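Side-chain contacts in putative HAD-hydrolase YfnB (Bacillus subtilis, PDB 3ED5), which probably hydrolyses phosphate esters and may act as a 5'-nucleotidase: residues A[13-16]-A[20-23]; A[123-126]-A[131-134]; A[184-189]-A[200-205]. All coordinates share one frame; numbering follows the deposited sequence.

Overall arrangement
The three contacts lie around the C-terminal end of the parallel sheet of the HAD core, each built on the segment following or ending a different strand. Contact 1 carries D13, the nucleophile by similarity, and touches both of the others. On one side D15 OD2 lies 3.0 Å from Q132 NE2 of contact 2, probably a hydrogen bond. On the other, D15 O is 3.0 Å from D184 OD1 of contact 3, and D16 O is 3.4 Å from D184 CB. Contacts 2 and 3 do not meet: their centres are about 16 Å apart and their nearest atoms about 5 Å. A formate bound at the backbone of N126, beside D13, may mark the substrate pocket.

Contact 1 (A[13-16]-A[20-23]); sequences DVDD and DFQA
One carboxylate oxygen, D16 OD1, gathers the polar part of this contact. Q22 N donates to it at 3.0 Å, with an N-H...O angle of 158°, and meets the syn lone pair. A water gives a second bond to D16 OD1 and another to D20 OD1, bridging two like-charged groups whose OD1 atoms stand 4.0 Å apart; such bridging would ease their repulsion. D20 also caps the helix: its OD1 accepts from A23 N at 3.1 Å, the N-H coming from above the carboxylate plane.

The van der Waals part is carried by F21. With CG anti to the backbone N (chi1 -178°), its ring reaches the D15 carboxylate, where D15 CG lies 3.4 Å from F21 CD1 and the two planes are inclined at an oblique 42°. The apolar share is D15 CB, which packs at 3.5 Å on F21 CB. The polar end of D15 is held from the helix 129-138, by a salt bridge to R135.

The DVDDT run that starts at D13 is the HAD signature motif I, DxDx(T/V), which here leads from the nucleophile strand, through a short loop, into an N-capped helix.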
loop_
_atom_site.group_PDB
_atom_site.type_symbol
_atom_site.label_atom_id
_atom_site.label_comp_id
_atom_site.label_asym_id
_atom_site.label_seq_id
_atom_site.Cartn_x
_atom_site.Cartn_y
_atom_site.Cartn_z
ATOM N N ASP A 13 1.318 -5.146 3.464
ATOM C CA ASP A 13 0.876 -4.089 2.568
ATOM C C ASP A 13 1.720 -4.164 1.276
ATOM O O ASP A 13 2.809 -4.742 1.265
ATOM C CB ASP A 13 1.057 -2.744 3.287
ATOM C CG ASP A 13 0.771 -1.554 2.387
ATOM O OD1 ASP A 13 -0.403 -1.338 1.994
ATOM O OD2 ASP A 13 1.739 -0.842 2.104
ATOM N N VAL A 14 1.230 -3.561 0.180
ATOM C CA VAL A 14 1.947 -3.609 -1.109
ATOM C C VAL A 14 2.770 -2.331 -1.305
ATOM O O VAL A 14 4.015 -2.350 -1.386
ATOM C CB VAL A 14 0.955 -3.780 -2.311
ATOM C CG1 VAL A 14 1.708 -3.782 -3.662
ATOM C CG2 VAL A 14 0.207 -5.149 -2.203
ATOM N N ASP A 15 2.053 -1.226 -1.415
ATOM C CA ASP A 15 2.687 0.001 -1.939
ATOM C C ASP A 15 3.606 0.673 -0.930
ATOM O O ASP A 15 3.193 1.025 0.178
ATOM C CB ASP A 15 1.618 0.968 -2.467
ATOM C CG ASP A 15 0.947 0.421 -3.700
ATOM O OD1 ASP A 15 1.648 -0.260 -4.472
ATOM O OD2 ASP A 15 -0.254 0.674 -3.897
ATOM N N ASP A 16 4.843 0.839 -1.363
ATOM C CA ASP A 16 5.941 1.391 -0.562
ATOM C C ASP A 16 6.225 0.525 0.652
ATOM O O ASP A 16 6.843 0.984 1.603
ATOM C CB ASP A 16 5.680 2.852 -0.181
ATOM C CG ASP A 16 5.649 3.738 -1.403
ATOM O OD1 ASP A 16 6.476 3.502 -2.318
ATOM O OD2 ASP A 16 4.811 4.651 -1.411
ATOM N N ASP A 20 7.842 -0.466 -5.007
ATOM C CA ASP A 20 8.237 0.929 -4.893
ATOM C C ASP A 20 7.154 1.750 -5.619
ATOM O O ASP A 20 7.273 2.050 -6.818
ATOM C CB ASP A 20 9.644 1.105 -5.484
ATOM C CG ASP A 20 10.178 2.553 -5.379
ATOM O OD1 ASP A 20 9.461 3.481 -4.988
ATOM O OD2 ASP A 20 11.348 2.741 -5.701
ATOM N N PHE A 21 6.082 2.066 -4.879
ATOM C CA PHE A 21 4.961 2.799 -5.446
ATOM C C PHE A 21 5.370 4.209 -5.799
ATOM O O PHE A 21 4.923 4.744 -6.817
ATOM C CB PHE A 21 3.776 2.858 -4.486
ATOM C CG PHE A 21 2.585 3.566 -5.068
ATOM C CD1 PHE A 21 1.710 2.885 -5.927
ATOM C CD2 PHE A 21 2.376 4.937 -4.820
ATOM C CE1 PHE A 21 0.595 3.540 -6.484
ATOM C CE2 PHE A 21 1.267 5.597 -5.388
ATOM C CZ PHE A 21 0.376 4.887 -6.212
ATOM N N GLN A 22 6.253 4.797 -4.996
ATOM C CA GLN A 22 6.761 6.156 -5.362
ATOM C C GLN A 22 7.333 6.207 -6.778
ATOM O O GLN A 22 7.069 7.162 -7.529
ATOM C CB GLN A 22 7.815 6.631 -4.355
ATOM C CG GLN A 22 7.242 6.751 -2.934
ATOM C CD GLN A 22 6.040 7.660 -2.897
ATOM O OE1 GLN A 22 4.897 7.232 -2.660
ATOM N NE2 GLN A 22 6.277 8.919 -3.164
ATOM N N ALA A 23 8.143 5.213 -7.130
ATOM C CA ALA A 23 8.689 5.120 -8.452
ATOM C C ALA A 23 7.618 4.944 -9.534
ATOM O O ALA A 23 7.686 5.597 -10.591
ATOM C CB ALA A 23 9.772 4.022 -8.540
HETATM O O HOH W 1 9.166 3.828 -2.111
#

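Contact 2 (A[123-126]-A[131-134]); sequences IVTN and TQYK. With FMT (formic acid), chain C.
In the beta-alpha-beta unit formed by strand 120-125, helix 129-138 and strand 147-150, the end of the first strand is tied to the helix that follows it through T125 and Q132. The tie is a single side-chain hydrogen bond: Q132 NE2 donates to T125 OG1 at 3.1 Å, and the N-H...O angle of 168° makes it nearly straight. The hydroxyl oxygen lies within 6° of the amide plane of Q132. Q132 reaches it by a bend in its chain at chi2, which turns the amide toward the strand and lays CG beside the threonine, 3.8 Å from T125 OG1 and 3.9 Å from T125 CG2. The contact is thus small and chiefly polar, although both residues are buried.

Neither polar end is spent on this bond alone. Q132 NE2 probably also donates to D15 OD2, so that the amide nitrogen would link the strand end to the loop that follows the nucleophile. T125 OG1 accepts in addition from the backbone N of G127, just past the strand; its position anti to the backbone N (chi1 -175°) brings it within range of both Q132 NE2 and G127 N.

Just past the strand end, N126 N donates to formate O2 at 2.9 Å. N126 CB lies 3.5 Å from the same formate oxygen. The small anion probably comes from the crystallisation liquor, but it lies close to D13, a position consistent with the phosphate site of HAD phosphatases. T125, ending this second strand of the Rossmann-like core, is placed as the threonine of HAD motif II, a residue that in HAD phosphatases usually helps bind the phosphate; the backbone N-H of N126 holding the formate agrees with this.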
loop_
_atom_site.group_PDB
_atom_site.type_symbol
_atom_site.label_atom_id
_atom_site.label_comp_id
_atom_site.label_asym_id
_atom_site.label_seq_id
_atom_site.Cartn_x
_atom_site.Cartn_y
_atom_site.Cartn_z
ATOM N N ILE A 123 -1.359 -10.823 1.380
ATOM C CA ILE A 123 -1.368 -9.392 1.006
ATOM C C ILE A 123 -2.632 -8.730 1.588
ATOM O O ILE A 123 -3.713 -9.320 1.520
ATOM C CB ILE A 123 -1.380 -9.188 -0.527
ATOM C CG1 ILE A 123 -0.051 -9.635 -1.175
ATOM C CG2 ILE A 123 -1.710 -7.693 -0.872
ATOM C CD1 ILE A 123 1.145 -8.762 -0.787
ATOM N N VAL A 124 -2.482 -7.517 2.151
ATOM C CA VAL A 124 -3.615 -6.720 2.631
ATOM C C VAL A 124 -3.467 -5.328 1.998
ATOM O O VAL A 124 -2.498 -4.609 2.268
ATOM C CB VAL A 124 -3.756 -6.682 4.191
ATOM C CG1 VAL A 124 -4.194 -8.119 4.694
ATOM C CG2 VAL A 124 -2.431 -6.199 4.889
ATOM N N THR A 125 -4.391 -5.019 1.108
ATOM C CA THR A 125 -4.245 -3.768 0.324
ATOM C C THR A 125 -5.574 -3.043 0.072
ATOM O O THR A 125 -6.615 -3.679 -0.131
ATOM C CB THR A 125 -3.465 -4.041 -1.020
ATOM O OG1 THR A 125 -3.237 -2.777 -1.710
ATOM C CG2 THR A 125 -4.280 -4.966 -1.961
ATOM N N ASN A 126 -5.512 -1.693 0.064
ATOM C CA ASN A 126 -6.648 -0.849 -0.343
ATOM C C ASN A 126 -6.527 -0.454 -1.837
ATOM O O ASN A 126 -7.415 0.207 -2.382
ATOM C CB ASN A 126 -6.651 0.470 0.453
ATOM C CG ASN A 126 -7.222 0.324 1.831
ATOM O OD1 ASN A 126 -7.719 -0.753 2.207
ATOM N ND2 ASN A 126 -7.154 1.390 2.606
ATOM N N THR A 131 -4.820 -3.557 -10.423
ATOM C CA THR A 131 -3.519 -2.910 -10.385
ATOM C C THR A 131 -2.548 -3.705 -9.510
ATOM O O THR A 131 -1.388 -3.923 -9.884
ATOM C CB THR A 131 -3.633 -1.479 -9.847
ATOM O OG1 THR A 131 -4.456 -0.718 -10.733
ATOM C CG2 THR A 131 -2.234 -0.827 -9.766
ATOM N N GLN A 132 -3.036 -4.167 -8.364
ATOM C CA GLN A 132 -2.160 -4.833 -7.411
ATOM C C GLN A 132 -1.809 -6.229 -7.908
ATOM O O GLN A 132 -0.635 -6.633 -7.831
ATOM C CB GLN A 132 -2.832 -4.877 -6.026
ATOM C CG GLN A 132 -3.196 -3.464 -5.404
ATOM C CD GLN A 132 -2.035 -2.467 -5.404
ATOM O OE1 GLN A 132 -1.540 -2.055 -6.468
ATOM N NE2 GLN A 132 -1.661 -2.001 -4.224
ATOM N N TYR A 133 -2.801 -6.948 -8.434
ATOM C CA TYR A 133 -2.568 -8.270 -9.007
ATOM C C TYR A 133 -1.522 -8.169 -10.137
ATOM O O TYR A 133 -0.551 -8.949 -10.196
ATOM C CB TYR A 133 -3.862 -8.888 -9.555
ATOM C CG TYR A 133 -4.624 -9.705 -8.513
ATOM C CD1 TYR A 133 -5.317 -9.097 -7.469
ATOM C CD2 TYR A 133 -4.633 -11.098 -8.580
ATOM C CE1 TYR A 133 -6.040 -9.865 -6.513
ATOM C CE2 TYR A 133 -5.339 -11.877 -7.636
ATOM C CZ TYR A 133 -6.045 -11.249 -6.616
ATOM O OH TYR A 133 -6.736 -12.026 -5.689
ATOM N N LYS A 134 -1.725 -7.192 -11.014
ATOM C CA LYS A 134 -0.828 -7.058 -12.162
ATOM C C LYS A 134 0.611 -6.736 -11.755
ATOM O O LYS A 134 1.549 -7.409 -12.233
ATOM C CB LYS A 134 -1.360 -6.018 -13.172
ATOM C CG LYS A 134 -0.430 -5.855 -14.383
ATOM C CD LYS A 134 -1.028 -4.887 -15.418
ATOM C CE LYS A 134 -0.287 -4.923 -16.733
ATOM N NZ LYS A 134 1.149 -4.535 -16.573
HETATM C C FMT C . -3.162 0.803 1.870
HETATM O O1 FMT C . -3.287 1.742 1.103
HETATM O O2 FMT C . -3.415 -0.330 1.462
#

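Contact 3 (A[184-189]-A[200-205])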
loop_
_atom_site.group_PDB
_atom_site.type_symbol
_atom_site.label_atom_id
_atom_site.label_comp_id
_atom_site.label_asym_id
_atom_site.label_seq_id
_atom_site.Cartn_x
_atom_site.Cartn_y
_atom_site.Cartn_z
ATOM N N ASP A 184 3.803 0.480 5.439
ATOM C CA ASP A 184 4.413 1.808 5.557
ATOM C C ASP A 184 3.444 2.886 6.030
ATOM O O ASP A 184 3.879 3.995 6.387
ATOM C CB ASP A 184 4.938 2.233 4.183
ATOM C CG ASP A 184 3.824 2.546 3.237
ATOM O OD1 ASP A 184 2.917 1.704 3.076
ATOM O OD2 ASP A 184 3.846 3.636 2.645
ATOM N N SER A 185 2.139 2.588 6.011
ATOM C CA SER A 185 1.130 3.596 6.377
ATOM C C SER A 185 0.750 3.539 7.854
ATOM O O SER A 185 0.207 2.537 8.334
ATOM C CB SER A 185 -0.129 3.450 5.511
ATOM O OG SER A 185 -1.179 4.270 6.048
ATOM N N LEU A 186 1.021 4.620 8.588
ATOM C CA LEU A 186 0.579 4.701 9.988
ATOM C C LEU A 186 -0.932 4.576 10.109
ATOM O O LEU A 186 -1.438 3.954 11.051
ATOM C CB LEU A 186 0.989 6.045 10.597
ATOM C CG LEU A 186 2.480 6.212 10.849
ATOM C CD1 LEU A 186 2.677 7.654 11.379
ATOM C CD2 LEU A 186 2.909 5.219 11.897
ATOM N N THR A 187 -1.630 5.167 9.134
ATOM C CA THR A 187 -3.075 5.262 9.196
ATOM C C THR A 187 -3.816 4.027 8.707
ATOM O O THR A 187 -4.875 3.720 9.262
ATOM C CB THR A 187 -3.621 6.518 8.480
ATOM O OG1 THR A 187 -3.230 6.501 7.101
ATOM C CG2 THR A 187 -3.081 7.811 9.129
ATOM N N ALA A 188 -3.302 3.335 7.693
ATOM C CA ALA A 188 -3.985 2.166 7.155
ATOM C C ALA A 188 -3.450 0.923 7.816
ATOM O O ALA A 188 -4.242 0.046 8.227
ATOM C CB ALA A 188 -3.792 2.040 5.654
ATOM N N ASP A 189 -2.115 0.820 7.896
ATOM C CA ASP A 189 -1.493 -0.469 8.325
ATOM C C ASP A 189 -1.279 -0.544 9.817
ATOM O O ASP A 189 -1.663 -1.534 10.465
ATOM C CB ASP A 189 -0.156 -0.696 7.603
ATOM C CG ASP A 189 -0.308 -0.741 6.101
ATOM O OD1 ASP A 189 -1.197 -1.477 5.620
ATOM O OD2 ASP A 189 0.456 -0.004 5.426
ATOM N N THR A 200 2.317 -4.908 14.961
ATOM C CA THR A 200 2.556 -4.137 13.733
ATOM C C THR A 200 4.043 -3.805 13.517
ATOM O O THR A 200 4.787 -3.541 14.479
ATOM C CB THR A 200 1.810 -2.779 13.800
ATOM O OG1 THR A 200 2.132 -2.140 15.035
ATOM C CG2 THR A 200 0.266 -2.977 13.746
ATOM N N CYS A 201 4.443 -3.761 12.244
ATOM C CA CYS A 201 5.811 -3.369 11.857
ATOM C C CYS A 201 5.739 -2.236 10.823
ATOM O O CYS A 201 5.267 -2.440 9.724
ATOM C CB CYS A 201 6.556 -4.581 11.297
ATOM S SG CYS A 201 8.269 -4.164 10.840
ATOM N N TRP A 202 6.193 -1.057 11.229
ATOM C CA TRP A 202 6.162 0.138 10.409
ATOM C C TRP A 202 7.429 0.229 9.557
ATOM O O TRP A 202 8.530 0.383 10.095
ATOM C CB TRP A 202 6.046 1.370 11.326
ATOM C CG TRP A 202 5.841 2.661 10.563
ATOM C CD1 TRP A 202 5.249 2.800 9.337
ATOM C CD2 TRP A 202 6.181 3.984 11.011
ATOM N NE1 TRP A 202 5.218 4.145 8.981
ATOM C CE2 TRP A 202 5.766 4.887 9.998
ATOM C CE3 TRP A 202 6.792 4.493 12.170
ATOM C CZ2 TRP A 202 5.968 6.266 10.101
ATOM C CZ3 TRP A 202 6.970 5.871 12.290
ATOM C CH2 TRP A 202 6.568 6.746 11.243
HETATM N N MSE A 203 7.236 0.142 8.237
HETATM C CA MSE A 203 8.296 0.366 7.265
HETATM C C MSE A 203 8.460 1.884 7.115
HETATM O O MSE A 203 7.561 2.569 6.612
HETATM C CB MSE A 203 7.883 -0.310 5.947
HETATM C CG MSE A 203 8.822 -0.076 4.794
HETATM SE SE MSE A 203 10.610 -0.779 5.119
HETATM C CE MSE A 203 11.365 -0.427 3.322
ATOM N N ASN A 204 9.574 2.417 7.598
ATOM C CA ASN A 204 9.790 3.874 7.609
ATOM C C ASN A 204 11.240 4.208 7.219
ATOM O O ASN A 204 12.013 4.750 8.025
ATOM C CB ASN A 204 9.449 4.440 8.984
ATOM C CG ASN A 204 9.448 5.971 9.018
ATOM O OD1 ASN A 204 9.305 6.631 7.982
ATOM N ND2 ASN A 204 9.660 6.534 10.193
ATOM N N PRO A 205 11.625 3.852 5.987
ATOM C CA PRO A 205 13.009 4.038 5.519
ATOM C C PRO A 205 13.494 5.477 5.613
ATOM O O PRO A 205 14.673 5.704 5.871
ATOM C CB PRO A 205 12.963 3.606 4.048
ATOM C CG PRO A 205 11.513 3.532 3.691
ATOM C CD PRO A 205 10.762 3.226 4.965
HETATM O O HOH W 2 6.733 5.134 6.060
#
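The indole of W202 lies between two aliphatic groups. Over one face comes the isopropyl end of L186, whose CD2 stands 3.5 Å from the centroid of the six-membered ring and 15° off its normal, a CH-pi contact; CD2 also approaches W202 CE2 at 3.4 Å. CB of N204 lies over the opposite face. At the edge, W202 NE1 donates to D184 O at 2.9 Å. The oxygen is in the indole plane, but the N-H...O angle of 143° leaves the bond bent, and the donor sits well above the carbonyl plane of D184. Replacing this tryptophan by an alanine is likely to leave D184 O without its indole donor and open a gap between L186 and N204.

These residues join the start of helix 186-195 to strand 199-203, two elements of a beta-alpha-beta unit in the HAD core. From G183 to D189 the chain reads GDxxxxD, the motif IV signature of HAD enzymes, which supplies both D184 and D189 near D13.

A water donates to both D184 O and M203 O, while D184 CA makes a CA-H...O contact of 3.4 Å with M203 O. S185 is the N-cap of the helix: OG, anti to the backbone N (chi1 169°), is turned to face A188 N and accepts from it at 2.8 Å. S185 N in turn donates to D189 OD2 at 3.1 Å, and the other oxygen of D189 forms a salt bridge with K158.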